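Local coordinates for protein alginate lyase, family PL7 (Zobellia galactanivorans, PDB 3ZPY) that cleaves the brown-algal polysaccharide alginate as a lyase, this chain being the PL7 catalytic domain of a longer marine bacterial protein, at residues L79-N84 against N215-G220; S94-M99 against V187-Y192. All coordinates share one frame; numbering follows the deposited sequence.

How the interactions relate
Interactions 1 and 2 each join neighbouring antiparallel strands, one pair in each sheet of the beta-jelly roll; their backbones pair alike, and the side chains on the two faces tell them apart. Interaction 1 is a buried contact; interaction 2 lies at the strand ends of its sheet, next to a hairpin turn, and is only partly buried. Their centres are about 14 Å apart, and they meet where Phe217 and Lys218 of the first pack against Thr98 and Met99 of the second. Charged and aromatic groups dominate interaction 1, with a cation-pi stack and a carboxylate binding a backbone N-H. Interaction 2 adds to its backbone bonds a hydroxyl pair, an imidazole and a water bridge.

Interaction 1. Residues L79-N84 against N215-G220; sequences LREMDN and NYFKVG
With CG anti to the backbone N (chi1 -171°) and the chain bent at the next bond, Arg80 folds back over Tyr216, whose own ring takes the crowded position between N and carbonyl carbon. The strands belong to a sheet of the PL7 beta-jelly roll, and 216-219 carries the family's YFK sequence motif. CZ of Arg80 sits 3.4 Å from the centroid of the Tyr216 ring, almost on its normal. With guanidinium and ring planes 12° apart, this is both a flat stack and a cation-pi contact. NH1 of Arg80 also donates to Glu81 O at 2.8 Å and to Ala88 O, which helps to fix the rotation of the group over the ring. Lys218 shares the face with Arg80, its NZ salt-bridged to Glu78; in PL7 lyases this face probably lines the substrate groove. On the other face, Leu79 and Val219 lie side by side towards the opposing sheet, while Leu79 N and Val219 O pair at 2.8 Å. Glu81 N reaches Phe217 O at 2.9 Å. The extended Glu81 chain returns to the same residue: while OE2 bonds His247 NE2, OE1 takes Trp90 NE1 and, through its anti lone pair, Phe217 N at 2.9 Å, nearly straight at 176°.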
loop_
_atom_site.group_PDB
_atom_site.type_symbol
_atom_site.label_atom_id
_atom_site.label_comp_id
_atom_site.label_asym_id
_atom_site.label_seq_id
_atom_site.Cartn_x
_atom_site.Cartn_y
_atom_site.Cartn_z
ATOM N N LEU A 79 0.380 -4.109 4.814
ATOM C CA LEU A 79 -0.197 -4.061 6.154
ATOM C C LEU A 79 -1.519 -3.335 6.142
ATOM O O LEU A 79 -1.681 -2.323 5.392
ATOM C CB LEU A 79 0.784 -3.299 7.072
ATOM C CG LEU A 79 2.240 -3.769 7.027
ATOM C CD1 LEU A 79 3.041 -2.928 8.020
ATOM C CD2 LEU A 79 2.315 -5.227 7.391
ATOM N N ARG A 80 -2.421 -3.825 7.011
ATOM C CA ARG A 80 -3.727 -3.243 7.215
ATOM C C ARG A 80 -3.840 -2.712 8.633
ATOM O O ARG A 80 -3.698 -3.485 9.555
ATOM C CB ARG A 80 -4.784 -4.322 6.872
ATOM C CG ARG A 80 -6.248 -3.808 6.832
ATOM C CD ARG A 80 -6.942 -3.851 8.175
ATOM N NE ARG A 80 -8.392 -3.749 7.928
ATOM C CZ ARG A 80 -9.222 -2.823 8.436
ATOM N NH1 ARG A 80 -8.811 -1.851 9.249
ATOM N NH2 ARG A 80 -10.495 -2.846 8.119
ATOM N N GLU A 81 -4.103 -1.422 8.792
ATOM C CA GLU A 81 -4.166 -0.807 10.131
ATOM C C GLU A 81 -5.168 -1.480 11.024
ATOM O O GLU A 81 -6.359 -1.688 10.611
ATOM C CB GLU A 81 -4.530 0.660 9.990
ATOM C CG GLU A 81 -4.351 1.439 11.296
ATOM C CD GLU A 81 -5.048 2.773 11.292
ATOM O OE1 GLU A 81 -5.641 3.151 10.222
ATOM O OE2 GLU A 81 -5.112 3.417 12.382
ATOM N N MET A 82 -4.725 -1.825 12.232
ATOM C CA MET A 82 -5.595 -2.344 13.307
ATOM C C MET A 82 -5.679 -1.356 14.478
ATOM O O MET A 82 -4.850 -0.442 14.558
ATOM C CB MET A 82 -5.195 -3.740 13.746
ATOM C CG MET A 82 -5.143 -4.764 12.591
ATOM S SD MET A 82 -6.726 -5.167 11.884
ATOM C CE MET A 82 -7.391 -6.226 13.178
ATOM N N ASP A 83 -6.601 -1.574 15.369
ATOM C CA ASP A 83 -6.900 -0.646 16.470
ATOM C C ASP A 83 -7.044 -1.536 17.713
ATOM O O ASP A 83 -8.130 -1.908 18.139
ATOM C CB ASP A 83 -8.181 0.100 16.147
ATOM C CG ASP A 83 -8.658 0.978 17.306
ATOM O OD1 ASP A 83 -7.795 1.309 18.148
ATOM O OD2 ASP A 83 -9.849 1.331 17.286
ATOM N N ASN A 84 -5.916 -1.828 18.312
ATOM C CA ASN A 84 -5.895 -2.680 19.540
ATOM C C ASN A 84 -6.745 -3.887 19.380
ATOM O O ASN A 84 -7.607 -4.232 20.207
ATOM C CB ASN A 84 -6.207 -1.861 20.792
ATOM C CG ASN A 84 -5.071 -0.958 21.104
ATOM O OD1 ASN A 84 -3.976 -1.446 21.284
ATOM N ND2 ASN A 84 -5.288 0.360 21.099
ATOM N N ASN A 215 -12.675 4.658 7.611
ATOM C CA ASN A 215 -11.363 4.659 6.962
ATOM C C ASN A 215 -10.350 3.880 7.767
ATOM O O ASN A 215 -10.416 3.763 8.993
ATOM C CB ASN A 215 -10.847 6.080 6.760
ATOM C CG ASN A 215 -11.795 6.927 5.958
ATOM O OD1 ASN A 215 -11.973 6.737 4.714
ATOM N ND2 ASN A 215 -12.526 7.797 6.683
ATOM N N TYR A 216 -9.350 3.431 7.035
ATOM C CA TYR A 216 -8.143 2.890 7.679
ATOM C C TYR A 216 -6.940 3.006 6.732
ATOM O O TYR A 216 -7.106 3.152 5.501
ATOM C CB TYR A 216 -8.288 1.426 8.066
ATOM C CG TYR A 216 -8.670 0.464 6.970
ATOM C CD1 TYR A 216 -10.006 0.267 6.613
ATOM C CD2 TYR A 216 -7.683 -0.254 6.280
ATOM C CE1 TYR A 216 -10.385 -0.694 5.626
ATOM C CE2 TYR A 216 -8.043 -1.172 5.306
ATOM C CZ TYR A 216 -9.342 -1.373 4.964
ATOM O OH TYR A 216 -9.667 -2.357 4.009
ATOM N N PHE A 217 -5.740 3.051 7.330
ATOM C CA PHE A 217 -4.553 3.100 6.518
ATOM C C PHE A 217 -4.116 1.687 6.064
ATOM O O PHE A 217 -4.339 0.696 6.773
ATOM C CB PHE A 217 -3.403 3.685 7.349
ATOM C CG PHE A 217 -3.557 5.160 7.576
ATOM C CD1 PHE A 217 -3.507 6.046 6.505
ATOM C CD2 PHE A 217 -3.739 5.641 8.859
ATOM C CE1 PHE A 217 -3.600 7.426 6.748
ATOM C CE2 PHE A 217 -3.831 7.028 9.115
ATOM C CZ PHE A 217 -3.723 7.900 8.049
ATOM N N LYS A 218 -3.430 1.684 4.917
ATOM C CA LYS A 218 -2.668 0.457 4.473
ATOM C C LYS A 218 -1.340 0.928 3.992
ATOM O O LYS A 218 -1.213 2.048 3.455
ATOM C CB LYS A 218 -3.361 -0.388 3.423
ATOM C CG LYS A 218 -4.796 -0.739 3.696
ATOM C CD LYS A 218 -5.273 -1.863 2.759
ATOM C CE LYS A 218 -4.822 -3.193 3.232
ATOM N NZ LYS A 218 -4.785 -4.296 2.278
ATOM N N VAL A 219 -0.339 0.032 4.092
ATOM C CA VAL A 219 0.984 0.455 3.609
ATOM C C VAL A 219 1.767 -0.798 3.256
ATOM O O VAL A 219 1.682 -1.829 3.945
ATOM C CB VAL A 219 1.758 1.319 4.672
ATOM C CG1 VAL A 219 2.082 0.514 5.946
ATOM C CG2 VAL A 219 3.009 1.948 4.147
ATOM N N GLY A 220 2.566 -0.706 2.197
ATOM C CA GLY A 220 3.203 -1.946 1.725
ATOM C C GLY A 220 3.410 -1.814 0.203
ATOM O O GLY A 220 3.796 -0.737 -0.348
#

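Interaction 2. Residues S94-M99 against V187-Y192; sequences SGTHTM and VYSGGY
Strands 96-99 and 187-189 run antiparallel, their axes 4.8 Å apart and 174° between directions, as neighbours in one of the two sheets of the beta-jelly roll. His97 and Tyr188 form a hydrogen-bonded pair: Tyr188 N donates to His97 O at 2.9 Å, in the carbonyl plane, and His97 N returns a more bent bond to Tyr188 O at 3.1 Å. Thr98 and Val187 follow as a non-hydrogen-bonded pair. Beyond Ser189 the chain reverses in a type I' turn, Gly190 and Gly191 taking the positive phi angles at its corners, and continues as strand 192-197.

Side chains divide between the two faces. Thr96, Thr98, Val187 and Ser189 share the partly exposed one. Here Thr96 OG1 and Ser189 OG lie 2.8 Å apart in a hydrogen bond between hydroxyls, either of which may donate. The methyl of Thr96 leans forward and diagonally across to Val187 of the neighbouring strand, CG2 to CG1 at 4.0 Å, while CG2 of Val187 lies alongside the Thr98 side chain.

His97 and Tyr188 occupy the interior face. With CG beside its own backbone N (chi1 -58°), the imidazole swings ND1 to Tyr188 O, a long bond of 3.3 Å in which the acceptor lies 16° out of the ring plane. That carbonyl therefore takes two bent bonds from one residue, the backbone N and ND1 arriving from opposite faces of its plane. Trp90 stacks on the same ring, so its orientation is held from more than one direction. Tyr188 instead sends its ring away towards Met207, Leu212 and Asn215.

Where the pair gives way to loop and turn, a water links the Gly95 loop to the turn, accepting from Gly190 N at 2.7 Å and donating to Gly95 O at 2.8 Å.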
loop_
_atom_site.group_PDB
_atom_site.type_symbol
_atom_site.label_atom_id
_atom_site.label_comp_id
_atom_site.label_asym_id
_atom_site.label_seq_id
_atom_site.Cartn_x
_atom_site.Cartn_y
_atom_site.Cartn_z
ATOM N N SER A 94 -13.368 14.091 11.555
ATOM C CA SER A 94 -13.381 14.181 13.027
ATOM C C SER A 94 -12.033 13.722 13.560
ATOM O O SER A 94 -11.716 12.537 13.530
ATOM C CB SER A 94 -14.463 13.259 13.533
ATOM O OG SER A 94 -14.524 13.425 14.897
ATOM N N GLY A 95 -11.209 14.667 14.055
ATOM C CA GLY A 95 -9.857 14.330 14.449
ATOM C C GLY A 95 -8.917 14.410 13.292
ATOM O O GLY A 95 -9.291 14.552 12.140
ATOM N N THR A 96 -7.665 14.207 13.639
ATOM C CA THR A 96 -6.605 14.278 12.655
ATOM C C THR A 96 -5.901 12.912 12.632
ATOM O O THR A 96 -5.545 12.369 13.659
ATOM C CB THR A 96 -5.623 15.367 13.018
ATOM O OG1 THR A 96 -6.235 16.627 12.903
ATOM C CG2 THR A 96 -4.364 15.394 12.063
ATOM N N HIS A 97 -5.709 12.377 11.420
ATOM C CA HIS A 97 -5.321 10.964 11.273
ATOM C C HIS A 97 -4.224 10.881 10.344
ATOM O O HIS A 97 -4.287 11.382 9.212
ATOM C CB HIS A 97 -6.538 10.214 10.632
ATOM C CG HIS A 97 -7.778 10.345 11.475
ATOM N ND1 HIS A 97 -8.777 11.257 11.249
ATOM C CD2 HIS A 97 -8.042 9.774 12.702
ATOM C CE1 HIS A 97 -9.661 11.193 12.279
ATOM N NE2 HIS A 97 -9.229 10.299 13.144
ATOM N N THR A 98 -3.081 10.336 10.849
ATOM C CA THR A 98 -1.760 10.439 10.099
ATOM C C THR A 98 -1.037 9.100 10.008
ATOM O O THR A 98 -1.005 8.357 11.009
ATOM C CB THR A 98 -0.837 11.417 10.885
ATOM O OG1 THR A 98 -1.517 12.679 11.028
ATOM C CG2 THR A 98 0.480 11.705 10.190
ATOM N N MET A 99 -0.476 8.834 8.822
ATOM C CA MET A 99 0.456 7.751 8.714
ATOM C C MET A 99 1.722 8.318 8.225
ATOM O O MET A 99 1.752 9.039 7.236
ATOM C CB MET A 99 -0.048 6.673 7.750
ATOM C CG MET A 99 0.974 5.566 7.570
ATOM S SD MET A 99 0.302 4.130 6.634
ATOM C CE MET A 99 0.030 4.837 4.980
ATOM N N VAL A 187 -2.157 12.453 5.596
ATOM C CA VAL A 187 -3.036 13.031 6.633
ATOM C C VAL A 187 -4.441 13.031 6.051
ATOM O O VAL A 187 -4.648 13.461 4.933
ATOM C CB VAL A 187 -2.609 14.421 7.034
ATOM C CG1 VAL A 187 -3.508 14.912 8.177
ATOM C CG2 VAL A 187 -1.120 14.437 7.569
ATOM N N TYR A 188 -5.403 12.683 6.893
ATOM C CA TYR A 188 -6.831 12.852 6.593
ATOM C C TYR A 188 -7.376 13.621 7.788
ATOM O O TYR A 188 -7.377 13.101 8.904
ATOM C CB TYR A 188 -7.516 11.444 6.487
ATOM C CG TYR A 188 -8.836 11.406 5.728
ATOM C CD1 TYR A 188 -9.488 12.560 5.214
ATOM C CD2 TYR A 188 -9.394 10.169 5.435
ATOM C CE1 TYR A 188 -10.742 12.459 4.520
ATOM C CE2 TYR A 188 -10.631 10.037 4.717
ATOM C CZ TYR A 188 -11.258 11.187 4.238
ATOM O OH TYR A 188 -12.493 11.008 3.540
ATOM N N SER A 189 -7.791 14.878 7.523
ATOM C CA SER A 189 -8.193 15.795 8.606
ATOM C C SER A 189 -9.043 16.850 8.020
ATOM O O SER A 189 -8.753 17.371 6.928
ATOM C CB SER A 189 -6.933 16.426 9.278
ATOM O OG SER A 189 -7.351 17.264 10.364
ATOM N N GLY A 190 -10.133 17.160 8.695
ATOM C CA GLY A 190 -11.016 18.217 8.181
ATOM C C GLY A 190 -11.707 17.921 6.844
ATOM O O GLY A 190 -12.160 18.812 6.185
ATOM N N GLY A 191 -11.749 16.631 6.501
ATOM C CA GLY A 191 -12.220 16.102 5.304
ATOM C C GLY A 191 -11.254 16.272 4.128
ATOM O O GLY A 191 -11.572 15.929 3.035
ATOM N N TYR A 192 -10.033 16.751 4.353
ATOM C CA TYR A 192 -9.000 16.816 3.332
ATOM C C TYR A 192 -8.059 15.613 3.419
ATOM O O TYR A 192 -7.638 15.227 4.516
ATOM C CB TYR A 192 -8.098 18.050 3.515
ATOM C CG TYR A 192 -8.780 19.356 3.116
ATOM C CD1 TYR A 192 -9.714 19.993 3.992
ATOM C CD2 TYR A 192 -8.409 20.000 1.939
ATOM C CE1 TYR A 192 -10.299 21.222 3.626
ATOM C CE2 TYR A 192 -9.079 21.203 1.559
ATOM C CZ TYR A 192 -9.930 21.796 2.415
ATOM O OH TYR A 192 -10.610 23.014 2.141
HETATM O O HOH W 1 -11.108 16.408 11.120
#